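Local atomic coordinates of alginate lyase (Bacteroides ovatus, PDB entry 3NNB), a protein that probably depolymerises the polysaccharide alginate by beta-elimination, as other alginate lyases do. Residues L267-T272 with S326-Q331; R271-G276 with Q332-D337; P319-P324 with K338-A343. One frame throughout, in Å; residues are numbered along the deposited sequence.

Contact 1: L267-T272 with S326-Q331; sequences LELART and SEWPYQ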
ATOM      1  N   LEU A 267       7.379  13.468  12.646  1.00  7.06           N
ATOM      2  CA  LEU A 267       7.880  13.587  11.275  1.00  6.07           C
ATOM      3  C   LEU A 267       6.751  13.635  10.245  1.00  8.74           C
ATOM      4  O   LEU A 267       6.950  14.160   9.142  1.00 10.21           O
ATOM      5  CB  LEU A 267       8.858  12.473  10.930  1.00  8.31           C
ATOM      6  CG  LEU A 267      10.118  12.419  11.798  1.00 10.28           C
ATOM      7  CD1 LEU A 267      10.981  11.150  11.514  1.00  9.81           C
ATOM      8  CD2 LEU A 267      10.945  13.737  11.646  1.00 12.71           C
ATOM      9  N   GLU A 268       5.590  13.080  10.601  1.00  6.06           N
ATOM     10  CA  GLU A 268       4.394  13.194   9.781  1.00  7.44           C
ATOM     11  C   GLU A 268       3.663  14.523  10.040  1.00  7.36           C
ATOM     12  O   GLU A 268       3.129  15.132   9.125  1.00  7.98           O
ATOM     13  CB  GLU A 268       3.463  12.023  10.025  1.00  6.99           C
ATOM     14  CG  GLU A 268       4.164  10.646  10.028  1.00  9.62           C
ATOM     15  CD  GLU A 268       5.022  10.404   8.813  1.00 11.08           C
ATOM     16  OE1 GLU A 268       4.706  10.951   7.708  1.00  7.37           O
ATOM     17  OE2 GLU A 268       6.051   9.693   8.978  1.00  7.69           O
ATOM     18  N   LEU A 269       3.628  14.987  11.292  1.00  8.16           N
ATOM     19  CA  LEU A 269       2.916  16.236  11.617  1.00  8.90           C
ATOM     20  C   LEU A 269       3.600  17.477  11.041  1.00  9.42           C
ATOM     21  O   LEU A 269       2.973  18.534  10.967  1.00  9.52           O
ATOM     22  CB  LEU A 269       2.763  16.377  13.151  1.00  7.51           C
ATOM     23  CG  LEU A 269       1.832  15.305  13.766  1.00  8.27           C
ATOM     24  CD1 LEU A 269       1.850  15.363  15.327  1.00  9.16           C
ATOM     25  CD2 LEU A 269       0.389  15.457  13.185  1.00  8.08           C
ATOM     26  N   ALA A 270       4.870  17.349  10.666  1.00  8.90           N
ATOM     27  CA  ALA A 270       5.603  18.480  10.073  1.00 10.00           C
ATOM     28  C   ALA A 270       5.253  18.664   8.595  1.00  9.51           C
ATOM     29  O   ALA A 270       5.674  19.663   7.987  1.00 11.39           O
ATOM     30  CB  ALA A 270       7.092  18.273  10.204  1.00 11.06           C
ATOM     31  N   ARG A 271       4.540  17.716   8.002  1.00  8.03           N
ATOM     32  CA  ARG A 271       4.246  17.782   6.561  1.00  7.88           C
ATOM     33  C   ARG A 271       3.121  18.734   6.193  1.00  7.93           C
ATOM     34  O   ARG A 271       2.283  19.086   7.032  1.00  7.89           O
ATOM     35  CB  ARG A 271       3.897  16.390   6.045  1.00  9.37           C
ATOM     36  CG  ARG A 271       4.988  15.315   6.348  1.00  9.66           C
ATOM     37  CD  ARG A 271       6.342  15.628   5.731  1.00  9.18           C
ATOM     38  NE  ARG A 271       6.248  15.579   4.286  1.00 11.70           N
ATOM     39  CZ  ARG A 271       6.345  14.473   3.558  1.00 11.51           C
ATOM     40  NH1 ARG A 271       6.534  13.272   4.133  1.00 12.17           N
ATOM     41  NH2 ARG A 271       6.225  14.547   2.236  1.00 15.13           N
ATOM     42  N   THR A 272       3.060  19.125   4.891  1.00  8.11           N
ATOM     43  CA  THR A 272       1.957  19.961   4.420  1.00  7.39           C
ATOM     44  C   THR A 272       0.634  19.215   4.401  1.00  8.93           C
ATOM     45  O   THR A 272      -0.431  19.831   4.473  1.00  8.69           O
ATOM     46  CB  THR A 272       2.203  20.583   3.042  1.00  7.44           C
ATOM     47  OG1 THR A 272       2.335  19.550   2.096  1.00  7.57           O
ATOM     48  CG2 THR A 272       3.454  21.455   3.020  1.00  9.02           C
ATOM     49  N   SER A 326     -10.297  24.060  11.235  1.00 10.23           N
ATOM     50  CA  SER A 326      -9.847  25.141  12.103  1.00 10.42           C
ATOM     51  C   SER A 326      -9.209  24.676  13.384  1.00 10.31           C
ATOM     52  O   SER A 326      -8.329  25.377  13.926  1.00 10.65           O
ATOM     53  CB  SER A 326     -11.018  26.077  12.450  1.00 11.59           C
ATOM     54  OG  SER A 326     -12.054  25.439  13.154  1.00 12.62           O
ATOM     55  N   GLU A 327      -9.597  23.481  13.841  1.00  9.30           N
ATOM     56  CA  GLU A 327      -9.163  23.012  15.163  1.00  8.28           C
ATOM     57  C   GLU A 327      -7.907  22.134  15.079  1.00  8.61           C
ATOM     58  O   GLU A 327      -7.321  21.797  16.100  1.00 10.33           O
ATOM     59  CB  GLU A 327     -10.301  22.268  15.838  1.00 10.63           C
ATOM     60  CG  GLU A 327     -11.592  23.115  15.979  1.00  9.56           C
ATOM     61  CD  GLU A 327     -11.319  24.479  16.520  1.00  9.37           C
ATOM     62  OE1 GLU A 327     -10.947  24.603  17.727  1.00 12.91           O
ATOM     63  OE2 GLU A 327     -11.409  25.457  15.737  1.00 11.60           O
ATOM     64  N   TRP A 328      -7.552  21.723  13.859  1.00  8.83           N
ATOM     65  CA  TRP A 328      -6.358  20.915  13.592  1.00  8.46           C
ATOM     66  C   TRP A 328      -5.137  21.837  13.483  1.00  8.95           C
ATOM     67  O   TRP A 328      -5.012  22.616  12.541  1.00  8.78           O
ATOM     68  CB  TRP A 328      -6.576  20.164  12.258  1.00  8.28           C
ATOM     69  CG  TRP A 328      -5.419  19.444  11.695  1.00  7.77           C
ATOM     70  CD1 TRP A 328      -4.797  19.736  10.523  1.00  7.78           C
ATOM     71  CD2 TRP A 328      -4.830  18.233  12.175  1.00  9.75           C
ATOM     72  NE1 TRP A 328      -3.801  18.821  10.266  1.00  9.00           N
ATOM     73  CE2 TRP A 328      -3.798  17.880  11.267  1.00  9.54           C
ATOM     74  CE3 TRP A 328      -5.045  17.425  13.288  1.00  6.41           C
ATOM     75  CZ2 TRP A 328      -2.985  16.764  11.457  1.00 11.75           C
ATOM     76  CZ3 TRP A 328      -4.224  16.318  13.469  1.00  8.97           C
ATOM     77  CH2 TRP A 328      -3.216  15.995  12.546  1.00  9.11           C
ATOM     78  N   PRO A 329      -4.223  21.766  14.471  1.00  8.16           N
ATOM     79  CA  PRO A 329      -3.140  22.727  14.563  1.00  7.74           C
ATOM     80  C   PRO A 329      -1.869  22.365  13.762  1.00  8.77           C
ATOM     81  O   PRO A 329      -0.766  22.684  14.175  1.00 14.53           O
ATOM     82  CB  PRO A 329      -2.874  22.767  16.068  1.00 10.57           C
ATOM     83  CG  PRO A 329      -3.137  21.312  16.505  1.00  9.51           C
ATOM     84  CD  PRO A 329      -4.254  20.846  15.641  1.00  8.22           C
ATOM     85  N   TYR A 330      -2.062  21.699  12.630  1.00  9.13           N
ATOM     86  CA  TYR A 330      -1.000  21.311  11.721  1.00  8.38           C
ATOM     87  C   TYR A 330      -1.532  21.633  10.319  1.00  9.07           C
ATOM     88  O   TYR A 330      -2.695  21.994  10.146  1.00  8.51           O
ATOM     89  CB  TYR A 330      -0.716  19.801  11.838  1.00  8.26           C
ATOM     90  CG  TYR A 330      -0.469  19.372  13.283  1.00  7.42           C
ATOM     91  CD1 TYR A 330       0.767  19.591  13.884  1.00  7.39           C
ATOM     92  CD2 TYR A 330      -1.475  18.834  14.068  1.00  6.26           C
ATOM     93  CE1 TYR A 330       1.000  19.232  15.199  1.00 10.74           C
ATOM     94  CE2 TYR A 330      -1.262  18.522  15.382  1.00  9.57           C
ATOM     95  CZ  TYR A 330      -0.014  18.723  15.937  1.00  9.42           C
ATOM     96  OH  TYR A 330       0.216  18.413  17.277  1.00 12.76           O
ATOM     97  N   GLN A 331      -0.700  21.445   9.309  1.00  8.15           N
ATOM     98  CA  GLN A 331      -1.135  21.686   7.961  1.00  8.36           C
ATOM     99  C   GLN A 331      -1.958  20.511   7.402  1.00  5.93           C
ATOM    100  O   GLN A 331      -1.738  19.342   7.746  1.00  8.14           O
ATOM    101  CB  GLN A 331       0.072  21.945   7.063  1.00  8.77           C
ATOM    102  CG  GLN A 331       0.935  23.132   7.457  1.00 12.25           C
ATOM    103  CD  GLN A 331       2.185  23.244   6.564  1.00 16.57           C
ATOM    104  OE1 GLN A 331       2.128  23.880   5.539  1.00 26.05           O
ATOM    105  NE2 GLN A 331       3.250  22.514   6.911  1.00 23.23           N
TER
HETATM  106  O   HOH W   1       2.172  20.650   9.474  1.00 11.66           O
HETATM  107  O   HOH W   2       5.743  21.936   6.056  1.00 26.42           O
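Leu269 packs on the flat side of Tyr330, its CD2 methyl standing over the middle of the phenol ring in a CH-pi contact, 3.9 Å from the ring centroid and 9° off the normal. The second methyl, CD1, lies farther out over the same ring, 3.9 Å from Tyr330 CZ. With Leu269 CG anti to the carbonyl carbon (chi1 -67°), both branches are carried out over the tyrosine. Trp328 closes the corner: its CH2 comes within 3.7 Å of Leu269 CD2, while Tyr330 turns its CD2 edge onto one face of the indole. Replacing Tyr330 with an alanine would probably strip the Leu269 methyls of the ring beneath them and free the Trp328 indole from the edge that braces it. The enzyme belongs to the six-hairpin clan of alpha-helical toroids, and here helix 266-269 and the residues that follow it meet the loop between helices 310-317 and 336-351, with Phe316 touching both Leu269 and Trp328. Beyond this apolar corner the contact turns polar and is carried by water. One water donates to Leu269 O (2.7 Å) and to Arg271 O, and accepts from Gln331 N at 3.0 Å. A second accepts from Gln331 NE2 at 2.7 Å and donates to Ala270 O. Gln331 is extended beyond CG and runs across Thr272, its OE1 3.7 Å from Thr272 CG2. The threonine hydroxyl is engaged elsewhere, with Asp86 O, and the Arg271 guanidinium forms a salt bridge with Asp86.

Contact 2: R271-G276 with Q332-D337; sequences RTTALG and QIKEWD
The indole of Trp336 receives Leu275 on one face: the two side chains cross at about a right angle, which sets the CD2 methyl over the six-membered ring, 3.5 Å from Trp336 CZ3. Gln332 CB lies in plane at the indole edge, and the ring of Trp328 meets it with planes at about 55°. The other flat group, the Gln332 amide, is inserted beside the start of helix 274-293. Its OE1 accepts a nearly straight bond from Gly276 N (2.9 Å, 166°), with the donor above the carbonyl plane, and a weak, strongly bent one from Leu275 N. At its other end NE2 donates to Lys334 O at 2.8 Å, which fixes the rotation of the amide. The bend at chi2 (64°) folds the group back to reach both. Between the backbones, Thr273 and Gln332 form a single beta bridge, in which Ile333 N donates to Thr272 O at 3.0 Å. Apolar groups border it: Ile333 CD1 rests 3.9 Å from Thr272 CB, and Thr273 CG2 touches Ile333 CG1 at 3.9 Å. Although Thr273 holds the N-cap position, its side chain makes no capping bond; its hydroxyl binds a glycerol probably taken up from the crystallisation liquor. The glutamine carbonyl thus serves backbone N-H groups of the first helical turn, and the positive end of the helix dipole would probably polarise it and strengthen the attachment.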
ATOM      1  N   ARG A 271       4.540  17.716   8.002  1.00  8.03           N
ATOM      2  CA  ARG A 271       4.246  17.782   6.561  1.00  7.88           C
ATOM      3  C   ARG A 271       3.121  18.734   6.193  1.00  7.93           C
ATOM      4  O   ARG A 271       2.283  19.086   7.032  1.00  7.89           O
ATOM      5  CB  ARG A 271       3.897  16.390   6.045  1.00  9.37           C
ATOM      6  CG  ARG A 271       4.988  15.315   6.348  1.00  9.66           C
ATOM      7  CD  ARG A 271       6.342  15.628   5.731  1.00  9.18           C
ATOM      8  NE  ARG A 271       6.248  15.579   4.286  1.00 11.70           N
ATOM      9  CZ  ARG A 271       6.345  14.473   3.558  1.00 11.51           C
ATOM     10  NH1 ARG A 271       6.534  13.272   4.133  1.00 12.17           N
ATOM     11  NH2 ARG A 271       6.225  14.547   2.236  1.00 15.13           N
ATOM     12  N   THR A 272       3.060  19.125   4.891  1.00  8.11           N
ATOM     13  CA  THR A 272       1.957  19.961   4.420  1.00  7.39           C
ATOM     14  C   THR A 272       0.634  19.215   4.401  1.00  8.93           C
ATOM     15  O   THR A 272      -0.431  19.831   4.473  1.00  8.69           O
ATOM     16  CB  THR A 272       2.203  20.583   3.042  1.00  7.44           C
ATOM     17  OG1 THR A 272       2.335  19.550   2.096  1.00  7.57           O
ATOM     18  CG2 THR A 272       3.454  21.455   3.020  1.00  9.02           C
ATOM     19  N   THR A 273       0.698  17.882   4.340  1.00  8.96           N
ATOM     20  CA  THR A 273      -0.476  17.041   4.552  1.00  8.18           C
ATOM     21  C   THR A 273      -0.327  16.206   5.831  1.00  6.78           C
ATOM     22  O   THR A 273      -0.292  14.975   5.795  1.00  8.21           O
ATOM     23  CB  THR A 273      -0.793  16.170   3.305  1.00  8.34           C
ATOM     24  OG1 THR A 273       0.349  15.370   2.931  1.00  7.52           O
ATOM     25  CG2 THR A 273      -1.202  17.029   2.098  1.00  9.90           C
ATOM     26  N   ALA A 274      -0.221  16.891   6.971  1.00  6.87           N
ATOM     27  CA  ALA A 274       0.018  16.224   8.217  1.00  6.77           C
ATOM     28  C   ALA A 274      -1.086  15.252   8.639  1.00  8.19           C
ATOM     29  O   ALA A 274      -0.803  14.222   9.228  1.00  7.05           O
ATOM     30  CB  ALA A 274       0.268  17.279   9.300  1.00  6.50           C
ATOM     31  N   LEU A 275      -2.360  15.561   8.344  1.00  7.61           N
ATOM     32  CA  LEU A 275      -3.411  14.607   8.681  1.00  8.39           C
ATOM     33  C   LEU A 275      -3.272  13.384   7.755  1.00  8.46           C
ATOM     34  O   LEU A 275      -3.368  12.231   8.196  1.00  9.93           O
ATOM     35  CB  LEU A 275      -4.774  15.232   8.542  1.00  7.88           C
ATOM     36  CG  LEU A 275      -5.966  14.348   8.866  1.00  8.19           C
ATOM     37  CD1 LEU A 275      -5.914  13.882  10.313  1.00 10.25           C
ATOM     38  CD2 LEU A 275      -7.349  15.070   8.568  1.00  9.84           C
ATOM     39  N   GLY A 276      -3.037  13.636   6.481  1.00  5.44           N
ATOM     40  CA  GLY A 276      -2.848  12.551   5.522  1.00  6.50           C
ATOM     41  C   GLY A 276      -1.709  11.601   5.855  1.00  7.68           C
ATOM     42  O   GLY A 276      -1.893  10.395   5.816  1.00  6.76           O
ATOM     43  N   GLN A 332      -2.860  20.810   6.463  1.00  7.24           N
ATOM     44  CA  GLN A 332      -3.493  19.813   5.632  1.00  6.96           C
ATOM     45  C   GLN A 332      -4.020  20.552   4.414  1.00  9.67           C
ATOM     46  O   GLN A 332      -5.169  21.027   4.377  1.00 10.36           O
ATOM     47  CB  GLN A 332      -4.608  19.019   6.312  1.00  7.88           C
ATOM     48  CG  GLN A 332      -5.219  17.949   5.458  1.00  8.01           C
ATOM     49  CD  GLN A 332      -4.283  16.803   5.055  1.00  8.61           C
ATOM     50  OE1 GLN A 332      -3.320  16.462   5.777  1.00  7.25           O
ATOM     51  NE2 GLN A 332      -4.526  16.237   3.843  1.00  8.61           N
ATOM     52  N   ILE A 333      -3.154  20.662   3.427  1.00  7.23           N
ATOM     53  CA  ILE A 333      -3.378  21.603   2.329  1.00  8.27           C
ATOM     54  C   ILE A 333      -4.437  21.194   1.296  1.00  9.05           C
ATOM     55  O   ILE A 333      -4.841  22.024   0.472  1.00  8.82           O
ATOM     56  CB  ILE A 333      -2.059  21.976   1.613  1.00  6.95           C
ATOM     57  CG1 ILE A 333      -1.412  20.720   0.980  1.00  7.90           C
ATOM     58  CG2 ILE A 333      -1.102  22.736   2.585  1.00  6.36           C
ATOM     59  CD1 ILE A 333      -0.232  21.001   0.026  1.00  8.34           C
ATOM     60  N   LYS A 334      -4.850  19.928   1.343  1.00  8.52           N
ATOM     61  CA  LYS A 334      -5.849  19.385   0.444  1.00  9.20           C
ATOM     62  C   LYS A 334      -6.530  18.202   1.102  1.00  9.41           C
ATOM     63  O   LYS A 334      -6.119  17.785   2.179  1.00 10.41           O
ATOM     64  CB  LYS A 334      -5.184  18.944  -0.847  1.00  9.49           C
ATOM     65  CG  LYS A 334      -4.087  17.900  -0.636  1.00 10.04           C
ATOM     66  CD  LYS A 334      -3.373  17.492  -1.954  1.00 13.53           C
ATOM     67  CE  LYS A 334      -2.358  16.374  -1.759  1.00 13.52           C
ATOM     68  NZ  LYS A 334      -1.753  15.863  -3.017  1.00 13.77           N
ATOM     69  N   GLU A 335      -7.552  17.656   0.435  1.00  9.97           N
ATOM     70  CA  GLU A 335      -8.137  16.367   0.825  1.00  9.62           C
ATOM     71  C   GLU A 335      -8.636  16.268   2.274  1.00 10.61           C
ATOM     72  O   GLU A 335      -8.639  15.174   2.830  1.00 10.13           O
ATOM     73  CB  GLU A 335      -7.105  15.268   0.557  1.00  9.55           C
ATOM     74  CG  GLU A 335      -6.770  15.089  -0.898  1.00  9.34           C
ATOM     75  CD  GLU A 335      -5.660  14.065  -1.191  1.00 16.35           C
ATOM     76  OE1 GLU A 335      -4.803  13.741  -0.341  1.00 14.05           O
ATOM     77  OE2 GLU A 335      -5.659  13.550  -2.317  1.00 18.02           O
ATOM     78  N   TRP A 336      -9.068  17.377   2.877  1.00 10.85           N
ATOM     79  CA  TRP A 336      -9.589  17.325   4.251  1.00  7.30           C
ATOM     80  C   TRP A 336     -10.713  16.317   4.416  1.00  8.28           C
ATOM     81  O   TRP A 336     -10.643  15.444   5.245  1.00  9.18           O
ATOM     82  CB  TRP A 336     -10.035  18.718   4.726  1.00  8.57           C
ATOM     83  CG  TRP A 336     -10.522  18.665   6.123  1.00  9.17           C
ATOM     84  CD1 TRP A 336     -11.832  18.609   6.521  1.00 13.46           C
ATOM     85  CD2 TRP A 336      -9.734  18.596   7.313  1.00  9.56           C
ATOM     86  NE1 TRP A 336     -11.905  18.495   7.893  1.00 11.63           N
ATOM     87  CE2 TRP A 336     -10.625  18.514   8.398  1.00  8.91           C
ATOM     88  CE3 TRP A 336      -8.366  18.643   7.573  1.00  8.31           C
ATOM     89  CZ2 TRP A 336     -10.188  18.452   9.717  1.00 10.75           C
ATOM     90  CZ3 TRP A 336      -7.934  18.549   8.886  1.00 10.29           C
ATOM     91  CH2 TRP A 336      -8.861  18.464   9.945  1.00  9.20           C
ATOM     92  N   ASP A 337     -11.790  16.453   3.632  1.00 10.90           N
ATOM     93  CA  ASP A 337     -12.919  15.534   3.781  1.00 10.48           C
ATOM     94  C   ASP A 337     -12.546  14.098   3.477  1.00 10.24           C
ATOM     95  O   ASP A 337     -12.958  13.148   4.185  1.00 10.34           O
ATOM     96  CB  ASP A 337     -14.072  15.977   2.867  1.00 12.30           C
ATOM     97  CG  ASP A 337     -14.713  17.259   3.296  1.00 20.12           C
ATOM     98  OD1 ASP A 337     -14.519  17.715   4.424  1.00 18.55           O
ATOM     99  OD2 ASP A 337     -15.467  17.794   2.479  1.00 26.30           O
TER

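Contact 3: P319-P324 with K338-A343; sequences PYIGKP and KKQEEA
Gln340 supplies the hydrogen bonds, gripping the backbone of 319-324 with both ends of its amide. Gly322 N donates to Gln340 OE1 in an almost perfectly straight bond of 2.8 Å (178°). Gln340 NE2 donates to Tyr320 O at 3.0 Å; the acceptor lies in the plane of the glutamine amide, whereas the donor stands above the plane of the tyrosine carbonyl. A second donor, Lys323 N, reaches Tyr320 O from the opposite face, 3.2 Å away, closing the turn that Gln340 holds from outside. Because the glutamine chain is bent at chi2 (-78°), the amide lies over Ile321, with OE1 3.5 Å from Ile321 CA. Apolar contact continues along the helix, where Ile321 CD1 meets Ala343 CB at 3.7 Å. The same isoleucine also packs on Cys344 and Leu347, and Ala343 touches Ile279 of helix 274-293, so the turn joins a buried seam between helices. Among the charged groups, Lys339 NZ forms a salt bridge with Glu342 OE2 at 2.8 Å, and Lys338 pairs with Glu335 at the N-cap of the helix. The loop element itself is a type II beta turn from Tyr320 to Lys323, with glycine in its third position at positive phi, where a beta carbon would collide with the Ile321 carbonyl oxygen; here the turn is pinned to a neighbouring helix by a single bidentate glutamine.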
ATOM      1  N   PRO A 319      -9.638  12.791  18.540  1.00  9.04           N
ATOM      2  CA  PRO A 319     -10.400  14.034  18.804  1.00 10.56           C
ATOM      3  C   PRO A 319     -10.631  14.918  17.604  1.00 10.30           C
ATOM      4  O   PRO A 319     -11.543  15.765  17.607  1.00 10.85           O
ATOM      5  CB  PRO A 319      -9.556  14.744  19.860  1.00 11.66           C
ATOM      6  CG  PRO A 319      -8.794  13.622  20.536  1.00  8.78           C
ATOM      7  CD  PRO A 319      -8.492  12.642  19.451  1.00  9.69           C
ATOM      8  N   TYR A 320      -9.801  14.747  16.571  1.00  8.96           N
ATOM      9  CA  TYR A 320      -9.931  15.552  15.393  1.00  8.18           C
ATOM     10  C   TYR A 320     -10.927  15.010  14.399  1.00  9.79           C
ATOM     11  O   TYR A 320     -11.294  15.701  13.465  1.00  9.47           O
ATOM     12  CB  TYR A 320      -8.563  15.730  14.723  1.00  8.86           C
ATOM     13  CG  TYR A 320      -7.578  16.471  15.594  1.00  7.27           C
ATOM     14  CD1 TYR A 320      -7.696  17.847  15.810  1.00  9.45           C
ATOM     15  CD2 TYR A 320      -6.509  15.800  16.198  1.00  9.26           C
ATOM     16  CE1 TYR A 320      -6.789  18.526  16.609  1.00  8.64           C
ATOM     17  CE2 TYR A 320      -5.602  16.454  16.978  1.00  7.82           C
ATOM     18  CZ  TYR A 320      -5.744  17.824  17.186  1.00  7.98           C
ATOM     19  OH  TYR A 320      -4.807  18.431  17.948  1.00  9.13           O
ATOM     20  N   ILE A 321     -11.381  13.787  14.616  1.00  9.76           N
ATOM     21  CA  ILE A 321     -12.332  13.190  13.700  1.00 11.02           C
ATOM     22  C   ILE A 321     -13.688  13.801  13.958  1.00 13.43           C
ATOM     23  O   ILE A 321     -14.171  13.812  15.102  1.00 13.03           O
ATOM     24  CB  ILE A 321     -12.386  11.641  13.819  1.00 12.19           C
ATOM     25  CG1 ILE A 321     -11.018  11.037  13.517  1.00 12.32           C
ATOM     26  CG2 ILE A 321     -13.430  11.085  12.856  1.00 11.64           C
ATOM     27  CD1 ILE A 321     -10.939   9.511  13.722  1.00 10.96           C
ATOM     28  N   GLY A 322     -14.264  14.384  12.921  1.00 11.80           N
ATOM     29  CA  GLY A 322     -15.535  15.092  13.052  1.00 13.07           C
ATOM     30  C   GLY A 322     -15.451  16.536  13.526  1.00 14.74           C
ATOM     31  O   GLY A 322     -16.478  17.201  13.658  1.00 19.64           O
ATOM     32  N   LYS A 323     -14.237  17.040  13.747  1.00 12.11           N
ATOM     33  CA  LYS A 323     -13.995  18.425  14.157  1.00 12.99           C
ATOM     34  C   LYS A 323     -13.524  19.202  12.951  1.00 13.78           C
ATOM     35  O   LYS A 323     -12.862  18.638  12.095  1.00 12.71           O
ATOM     36  CB  LYS A 323     -12.900  18.423  15.213  1.00 14.25           C
ATOM     37  CG  LYS A 323     -12.937  19.500  16.221  1.00 22.40           C
ATOM     38  CD  LYS A 323     -11.912  19.275  17.321  1.00 16.03           C
ATOM     39  CE  LYS A 323     -12.508  18.610  18.558  1.00 17.63           C
ATOM     40  NZ  LYS A 323     -11.615  18.737  19.709  1.00 21.25           N
ATOM     41  N   PRO A 324     -13.869  20.501  12.847  1.00 14.15           N
ATOM     42  CA  PRO A 324     -13.460  21.230  11.658  1.00 13.55           C
ATOM     43  C   PRO A 324     -11.961  21.432  11.540  1.00 12.72           C
ATOM     44  O   PRO A 324     -11.225  21.384  12.552  1.00 11.31           O
ATOM     45  CB  PRO A 324     -14.137  22.606  11.810  1.00 17.27           C
ATOM     46  CG  PRO A 324     -14.944  22.526  12.996  1.00 18.26           C
ATOM     47  CD  PRO A 324     -14.735  21.289  13.745  1.00 15.39           C
ATOM     48  N   LYS A 338     -11.764  13.885   2.426  1.00  9.15           N
ATOM     49  CA  LYS A 338     -11.272  12.538   2.101  1.00 11.30           C
ATOM     50  C   LYS A 338     -10.526  11.886   3.273  1.00 10.51           C
ATOM     51  O   LYS A 338     -10.743  10.705   3.552  1.00 10.40           O
ATOM     52  CB  LYS A 338     -10.391  12.598   0.856  1.00 11.28           C
ATOM     53  CG  LYS A 338      -9.792  11.331   0.401  1.00 17.28           C
ATOM     54  CD  LYS A 338      -8.796  11.612  -0.771  1.00 19.87           C
ATOM     55  CE  LYS A 338      -8.026  10.364  -1.147  1.00 34.54           C
ATOM     56  NZ  LYS A 338      -6.810  10.673  -1.958  1.00 45.35           N
ATOM     57  N   LYS A 339      -9.619  12.635   3.911  1.00  8.41           N
ATOM     58  CA  LYS A 339      -8.849  12.115   5.074  1.00  8.48           C
ATOM     59  C   LYS A 339      -9.670  11.952   6.332  1.00  9.57           C
ATOM     60  O   LYS A 339      -9.461  10.968   7.043  1.00  9.38           O
ATOM     61  CB  LYS A 339      -7.598  12.946   5.321  1.00  9.37           C
ATOM     62  CG  LYS A 339      -6.618  12.904   4.139  1.00 12.23           C
ATOM     63  CD  LYS A 339      -6.256  11.491   3.691  1.00 12.54           C
ATOM     64  CE  LYS A 339      -5.400  11.542   2.439  1.00 12.89           C
ATOM     65  NZ  LYS A 339      -5.130  10.141   1.918  1.00 14.28           N
ATOM     66  N   GLN A 340     -10.663  12.842   6.572  1.00  8.99           N
ATOM     67  CA  GLN A 340     -11.648  12.579   7.632  1.00  9.05           C
ATOM     68  C   GLN A 340     -12.334  11.208   7.429  1.00  8.30           C
ATOM     69  O   GLN A 340     -12.431  10.424   8.355  1.00  8.90           O
ATOM     70  CB  GLN A 340     -12.685  13.699   7.684  1.00  8.47           C
ATOM     71  CG  GLN A 340     -12.137  14.968   8.322  1.00  8.40           C
ATOM     72  CD  GLN A 340     -12.080  14.862   9.836  1.00 11.23           C
ATOM     73  OE1 GLN A 340     -12.960  14.227  10.434  1.00 14.57           O
ATOM     74  NE2 GLN A 340     -11.082  15.485  10.465  1.00  9.13           N
ATOM     75  N   GLU A 341     -12.796  10.928   6.205  1.00  8.15           N
ATOM     76  CA  GLU A 341     -13.409   9.646   5.914  1.00  8.79           C
ATOM     77  C   GLU A 341     -12.432   8.489   6.145  1.00 10.51           C
ATOM     78  O   GLU A 341     -12.770   7.502   6.798  1.00  9.42           O
ATOM     79  CB  GLU A 341     -13.957   9.619   4.490  1.00  9.41           C
ATOM     80  CG  GLU A 341     -14.601   8.287   4.180  1.00 16.83           C
ATOM     81  CD  GLU A 341     -15.187   8.200   2.769  1.00 28.44           C
ATOM     82  OE1 GLU A 341     -14.739   8.984   1.916  1.00 29.94           O
ATOM     83  OE2 GLU A 341     -16.069   7.338   2.519  1.00 24.03           O
ATOM     84  N   GLU A 342     -11.219   8.605   5.646  1.00 10.79           N
ATOM     85  CA  GLU A 342     -10.185   7.588   5.862  1.00 10.84           C
ATOM     86  C   GLU A 342      -9.922   7.318   7.341  1.00 10.42           C
ATOM     87  O   GLU A 342      -9.759   6.165   7.740  1.00  9.62           O
ATOM     88  CB  GLU A 342      -8.886   7.978   5.172  1.00 10.53           C
ATOM     89  CG  GLU A 342      -8.965   7.891   3.667  1.00 14.73           C
ATOM     90  CD  GLU A 342      -7.573   8.092   2.969  1.00 17.36           C
ATOM     91  OE1 GLU A 342      -6.549   7.709   3.554  1.00 21.85           O
ATOM     92  OE2 GLU A 342      -7.530   8.644   1.853  1.00 23.37           O
ATOM     93  N   ALA A 343      -9.906   8.378   8.150  1.00  8.88           N
ATOM     94  CA  ALA A 343      -9.732   8.231   9.594  1.00  8.28           C
ATOM     95  C   ALA A 343     -10.803   7.320  10.210  1.00  7.75           C
ATOM     96  O   ALA A 343     -10.523   6.555  11.104  1.00  9.37           O
ATOM     97  CB  ALA A 343      -9.723   9.602  10.258  1.00  7.57           C
TER

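In the fold
Following the chain from the N terminus, helix 266-269 and the start of helix 274-293 come first and provide 267-272 and 271-276, which overlap at Arg271 and Thr272. Contacts 1 and 2 close two long, largely overlapping loops, staggered by a few residues, returning at 326-331 and then 332-337; Gln331 O and Ala274 N, 3.0 Å apart, probably form a hydrogen bond linking the two. Contact 3 closes a much shorter loop, from 319-324 to 338-343, and crosses both others, since its first segment precedes their returning segments and its second follows them. Together they tie the linker between helices 310-317 and 336-351 to helix 266-269, to the start of helix 274-293 and to helix 336-351.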